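PDB 6Z34: CymD from Pseudomonas putida, which probably lets monoaromatic hydrocarbons cross the outer membrane, as a channel of the FadL family. Local coordinates for residues A[295-306]-A[333-344]. Sequence-based numbering, arbitrary orientation.
Sequences AVAFDYKRVYWS and YRDTNVYSLGAQ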
loop_
_atom_site.group_PDB
_atom_site.type_symbol
_atom_site.label_atom_id
_atom_site.label_comp_id
_atom_site.label_asym_id
_atom_site.label_seq_id
_atom_site.Cartn_x
_atom_site.Cartn_y
_atom_site.Cartn_z
ATOM N N ALA A 295 8.448 -18.903 17.950
ATOM C CA ALA A 295 9.337 -17.903 17.373
ATOM C C ALA A 295 8.886 -16.499 17.771
ATOM O O ALA A 295 7.709 -16.266 18.059
ATOM C CB ALA A 295 9.372 -18.021 15.850
ATOM N N VAL A 296 9.830 -15.558 17.793
ATOM C CA VAL A 296 9.512 -14.137 17.887
ATOM C C VAL A 296 10.299 -13.392 16.819
ATOM O O VAL A 296 11.447 -13.734 16.516
ATOM C CB VAL A 296 9.784 -13.530 19.288
ATOM C CG1 VAL A 296 9.179 -14.387 20.400
ATOM C CG2 VAL A 296 11.262 -13.298 19.514
ATOM N N ALA A 297 9.661 -12.390 16.221
ATOM C CA ALA A 297 10.279 -11.583 15.185
ATOM C C ALA A 297 10.118 -10.112 15.544
ATOM O O ALA A 297 9.169 -9.729 16.239
ATOM C CB ALA A 297 9.656 -11.876 13.822
ATOM N N PHE A 298 11.063 -9.290 15.084
ATOM C CA PHE A 298 11.014 -7.847 15.321
ATOM C C PHE A 298 11.629 -7.173 14.114
ATOM O O PHE A 298 12.695 -7.604 13.655
ATOM C CB PHE A 298 11.770 -7.428 16.585
ATOM C CG PHE A 298 11.971 -5.929 16.711
ATOM C CD1 PHE A 298 11.014 -5.133 17.321
ATOM C CD2 PHE A 298 13.124 -5.320 16.227
ATOM C CE1 PHE A 298 11.194 -3.756 17.437
ATOM C CE2 PHE A 298 13.307 -3.946 16.335
ATOM C CZ PHE A 298 12.339 -3.164 16.940
ATOM N N ASP A 299 10.959 -6.135 13.594
ATOM C CA ASP A 299 11.428 -5.433 12.404
ATOM C C ASP A 299 11.395 -3.932 12.626
ATOM O O ASP A 299 10.527 -3.399 13.331
ATOM C CB ASP A 299 10.592 -5.758 11.156
ATOM C CG ASP A 299 10.793 -7.191 10.661
ATOM O OD1 ASP A 299 11.416 -8.011 11.370
ATOM O OD2 ASP A 299 10.365 -7.486 9.527
ATOM N N TYR A 300 12.352 -3.255 12.003
ATOM C CA TYR A 300 12.405 -1.808 11.989
ATOM C C TYR A 300 12.363 -1.355 10.546
ATOM O O TYR A 300 13.084 -1.898 9.703
ATOM C CB TYR A 300 13.665 -1.264 12.643
ATOM C CG TYR A 300 13.870 0.185 12.273
ATOM C CD1 TYR A 300 13.097 1.177 12.856
ATOM C CD2 TYR A 300 14.812 0.560 11.320
ATOM C CE1 TYR A 300 13.272 2.503 12.526
ATOM C CE2 TYR A 300 14.993 1.878 10.979
ATOM C CZ TYR A 300 14.218 2.846 11.585
ATOM O OH TYR A 300 14.386 4.171 11.260
ATOM N N LYS A 301 11.550 -0.345 10.262
ATOM C CA LYS A 301 11.418 0.096 8.886
ATOM C C LYS A 301 11.363 1.615 8.802
ATOM O O LYS A 301 10.635 2.269 9.554
ATOM C CB LYS A 301 10.181 -0.514 8.232
ATOM C CG LYS A 301 9.591 0.409 7.228
ATOM C CD LYS A 301 8.569 -0.245 6.382
ATOM C CE LYS A 301 7.222 0.084 6.894
ATOM N NZ LYS A 301 6.292 -0.165 5.779
ATOM N N ARG A 302 12.133 2.153 7.868
ATOM C CA ARG A 302 12.184 3.573 7.561
ATOM C C ARG A 302 11.624 3.790 6.158
ATOM O O ARG A 302 12.163 3.244 5.185
ATOM C CB ARG A 302 13.622 4.071 7.645
ATOM C CG ARG A 302 13.778 5.524 7.337
ATOM C CD ARG A 302 13.416 6.344 8.542
ATOM N NE ARG A 302 13.871 7.712 8.365
ATOM C CZ ARG A 302 14.910 8.246 8.993
ATOM N NH1 ARG A 302 15.606 7.523 9.861
ATOM N NH2 ARG A 302 15.243 9.504 8.752
ATOM N N VAL A 303 10.549 4.576 6.049
ATOM C CA VAL A 303 9.966 4.932 4.758
ATOM C C VAL A 303 10.429 6.339 4.400
ATOM O O VAL A 303 10.312 7.260 5.212
ATOM C CB VAL A 303 8.429 4.844 4.784
ATOM C CG1 VAL A 303 7.858 5.425 3.521
ATOM C CG2 VAL A 303 7.956 3.401 4.939
ATOM N N TYR A 304 10.953 6.510 3.187
ATOM C CA TYR A 304 11.670 7.731 2.828
ATOM C C TYR A 304 10.768 8.669 2.022
ATOM O O TYR A 304 10.987 8.943 0.844
ATOM C CB TYR A 304 12.943 7.389 2.062
ATOM C CG TYR A 304 13.974 6.635 2.872
ATOM C CD1 TYR A 304 14.799 7.294 3.772
ATOM C CD2 TYR A 304 14.119 5.253 2.735
ATOM C CE1 TYR A 304 15.745 6.604 4.515
ATOM C CE2 TYR A 304 15.059 4.555 3.474
ATOM C CZ TYR A 304 15.867 5.238 4.360
ATOM O OH TYR A 304 16.795 4.555 5.099
ATOM N N TRP A 305 9.750 9.198 2.705
ATOM C CA TRP A 305 8.920 10.244 2.108
ATOM C C TRP A 305 9.729 11.493 1.769
ATOM O O TRP A 305 9.451 12.154 0.764
ATOM C CB TRP A 305 7.783 10.622 3.054
ATOM C CG TRP A 305 6.868 9.507 3.410
ATOM C CD1 TRP A 305 6.876 8.782 4.565
ATOM C CD2 TRP A 305 5.787 9.002 2.624
ATOM N NE1 TRP A 305 5.864 7.848 4.545
ATOM C CE2 TRP A 305 5.187 7.958 3.360
ATOM C CE3 TRP A 305 5.270 9.323 1.366
ATOM C CZ2 TRP A 305 4.096 7.238 2.883
ATOM C CZ3 TRP A 305 4.181 8.601 0.890
ATOM C CH2 TRP A 305 3.606 7.577 1.650
ATOM N N SER A 306 10.732 11.835 2.584
ATOM C CA SER A 306 11.420 13.109 2.387
ATOM C C SER A 306 12.132 13.163 1.041
ATOM O O SER A 306 12.313 14.252 0.480
ATOM C CB SER A 306 12.416 13.366 3.519
ATOM O OG SER A 306 13.548 12.508 3.421
ATOM N N TYR A 333 6.226 15.500 2.813
ATOM C CA TYR A 333 6.092 14.555 3.905
ATOM C C TYR A 333 7.469 14.268 4.478
ATOM O O TYR A 333 8.490 14.408 3.802
ATOM C CB TYR A 333 5.417 13.252 3.457
ATOM C CG TYR A 333 4.033 13.451 2.881
ATOM C CD1 TYR A 333 3.850 14.132 1.689
ATOM C CD2 TYR A 333 2.906 12.985 3.542
ATOM C CE1 TYR A 333 2.592 14.333 1.160
ATOM C CE2 TYR A 333 1.638 13.179 3.014
ATOM C CZ TYR A 333 1.492 13.857 1.818
ATOM O OH TYR A 333 0.248 14.070 1.266
ATOM N N ARG A 334 7.494 13.876 5.737
ATOM C CA ARG A 334 8.735 13.532 6.411
ATOM C C ARG A 334 8.873 12.012 6.459
ATOM O O ARG A 334 7.913 11.276 6.226
ATOM C CB ARG A 334 8.777 14.146 7.823
ATOM C CG ARG A 334 8.403 15.647 7.910
ATOM C CD ARG A 334 6.895 15.903 7.795
ATOM N NE ARG A 334 6.545 17.323 7.805
ATOM C CZ ARG A 334 6.314 18.044 6.711
ATOM N NH1 ARG A 334 6.420 17.477 5.520
ATOM N NH2 ARG A 334 5.994 19.331 6.807
ATOM N N ASP A 335 10.085 11.544 6.740
ATOM C CA ASP A 335 10.301 10.106 6.818
ATOM C C ASP A 335 9.428 9.505 7.916
ATOM O O ASP A 335 8.980 10.194 8.838
ATOM C CB ASP A 335 11.778 9.791 7.071
ATOM C CG ASP A 335 12.639 10.018 5.845
ATOM O OD1 ASP A 335 12.103 10.530 4.833
ATOM O OD2 ASP A 335 13.848 9.709 5.896
ATOM N N THR A 336 9.155 8.214 7.787
ATOM C CA THR A 336 8.379 7.464 8.762
ATOM C C THR A 336 9.213 6.297 9.260
ATOM O O THR A 336 9.916 5.653 8.478
ATOM C CB THR A 336 7.062 6.955 8.159
ATOM O OG1 THR A 336 6.322 8.066 7.639
ATOM C CG2 THR A 336 6.215 6.285 9.215
ATOM N N ASN A 337 9.170 6.066 10.570
ATOM C CA ASN A 337 9.704 4.852 11.175
ATOM C C ASN A 337 8.552 3.942 11.552
ATOM O O ASN A 337 7.493 4.405 11.994
ATOM C CB ASN A 337 10.527 5.134 12.428
ATOM C CG ASN A 337 11.755 5.937 12.140
ATOM O OD1 ASN A 337 12.794 5.392 11.795
ATOM N ND2 ASN A 337 11.660 7.239 12.318
ATOM N N VAL A 338 8.761 2.647 11.370
ATOM C CA VAL A 338 7.810 1.646 11.816
ATOM C C VAL A 338 8.570 0.580 12.578
ATOM O O VAL A 338 9.654 0.154 12.162
ATOM C CB VAL A 338 7.021 1.029 10.644
ATOM C CG1 VAL A 338 6.020 0.024 11.175
ATOM C CG2 VAL A 338 6.311 2.121 9.851
ATOM N N TYR A 339 8.002 0.165 13.700
ATOM C CA TYR A 339 8.526 -0.927 14.498
ATOM C C TYR A 339 7.462 -2.003 14.562
ATOM O O TYR A 339 6.311 -1.706 14.900
ATOM C CB TYR A 339 8.889 -0.466 15.904
ATOM C CG TYR A 339 9.842 0.697 15.950
ATOM C CD1 TYR A 339 11.218 0.495 15.941
ATOM C CD2 TYR A 339 9.367 2.003 16.035
ATOM C CE1 TYR A 339 12.099 1.566 16.004
ATOM C CE2 TYR A 339 10.235 3.080 16.099
ATOM C CZ TYR A 339 11.599 2.854 16.079
ATOM O OH TYR A 339 12.459 3.920 16.133
ATOM N N SER A 340 7.854 -3.244 14.255
ATOM C CA SER A 340 6.962 -4.401 14.240
ATOM C C SER A 340 7.494 -5.494 15.164
ATOM O O SER A 340 8.663 -5.884 15.067
ATOM C CB SER A 340 6.811 -4.974 12.817
ATOM O OG SER A 340 6.176 -4.068 11.933
ATOM N N LEU A 341 6.613 -6.035 16.005
ATOM C CA LEU A 341 6.965 -7.056 16.981
ATOM C C LEU A 341 5.840 -8.074 17.048
ATOM O O LEU A 341 4.700 -7.703 17.348
ATOM C CB LEU A 341 7.193 -6.427 18.367
ATOM C CG LEU A 341 7.420 -7.330 19.589
ATOM C CD1 LEU A 341 8.620 -8.283 19.405
ATOM C CD2 LEU A 341 7.591 -6.479 20.870
ATOM N N GLY A 342 6.155 -9.355 16.791
ATOM C CA GLY A 342 5.174 -10.417 16.922
ATOM C C GLY A 342 5.771 -11.743 17.360
ATOM O O GLY A 342 6.992 -11.915 17.404
ATOM N N ALA A 343 4.881 -12.696 17.668
ATOM C CA ALA A 343 5.259 -14.033 18.119
ATOM C C ALA A 343 4.318 -15.080 17.534
ATOM O O ALA A 343 3.174 -14.784 17.180
ATOM C CB ALA A 343 5.249 -14.146 19.645
ATOM N N GLN A 344 4.807 -16.325 17.477
ATOM C CA GLN A 344 4.084 -17.449 16.885
ATOM C C GLN A 344 4.297 -18.705 17.727
ATOM O O GLN A 344 5.441 -19.067 18.018
ATOM C CB GLN A 344 4.551 -17.683 15.435
ATOM C CG GLN A 344 4.115 -19.004 14.828
ATOM C CD GLN A 344 4.465 -19.142 13.343
ATOM O OE1 GLN A 344 3.868 -18.475 12.496
ATOM N NE2 GLN A 344 5.411 -20.028 13.022
#
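Tyr333 sets its CB 3.6 Å from CB of Trp305, and the two rings lie obliquely to each other. The carbonyl O of Arg334 comes 3.2 Å from CD1 of the same tryptophan. Asp335 follows with its carboxylate between two partners. Asp335 OD1 accepts the backbone N-H of Ser306 at 2.9 Å, nearly along the C-O axis. Its OD2 forms a salt bridge to Arg302, whose NE and NH2 both reach this one oxygen on its anti side, from opposite faces of the carboxylate plane, NE at 3.2 Å. The guanidinium and carboxylate planes stand 67° apart. The arginine chain bends at chi2 (80°), which turns the group across the aspartate. Replacing Arg302 with an alanine removes both donors to Asp335 OD2, and is likely to leave that oxygen without its positive mate, with Ser306 still holding OD1.

From Thr336 on, the two strands pair as antiparallel neighbours in the wall of the FadL-type outer-membrane beta-barrel. Strand 281-289 flanks 295-303 on its other edge, and strand 351-362 flanks 336-344. Thr336 pairs with Val303 through two backbone bonds. Val338 does the same with Lys301, and its CG2 packs 3.7 Å from Lys301 CE. Tyr339 lies beside Tyr300 on the other face, with ring planes 44° apart, and its CD1 is 4.0 Å from CZ of Phe298. Ser340 pairs with Asp299. Both side chains turn to the N-terminal segment: Ser340 OG is hydrogen-bonded to the carbonyl O of Gly17, and Asp299 OD2 accepts from the backbone N of Gly20 and Ala21. Leu341 puts CB at the edge of the Phe298 ring. Gly342 bonds twice with Ala297. Ala343 CB touches Val296 CG1 at 4.0 Å, and Gln344 continues the backbone ladder with Ala295.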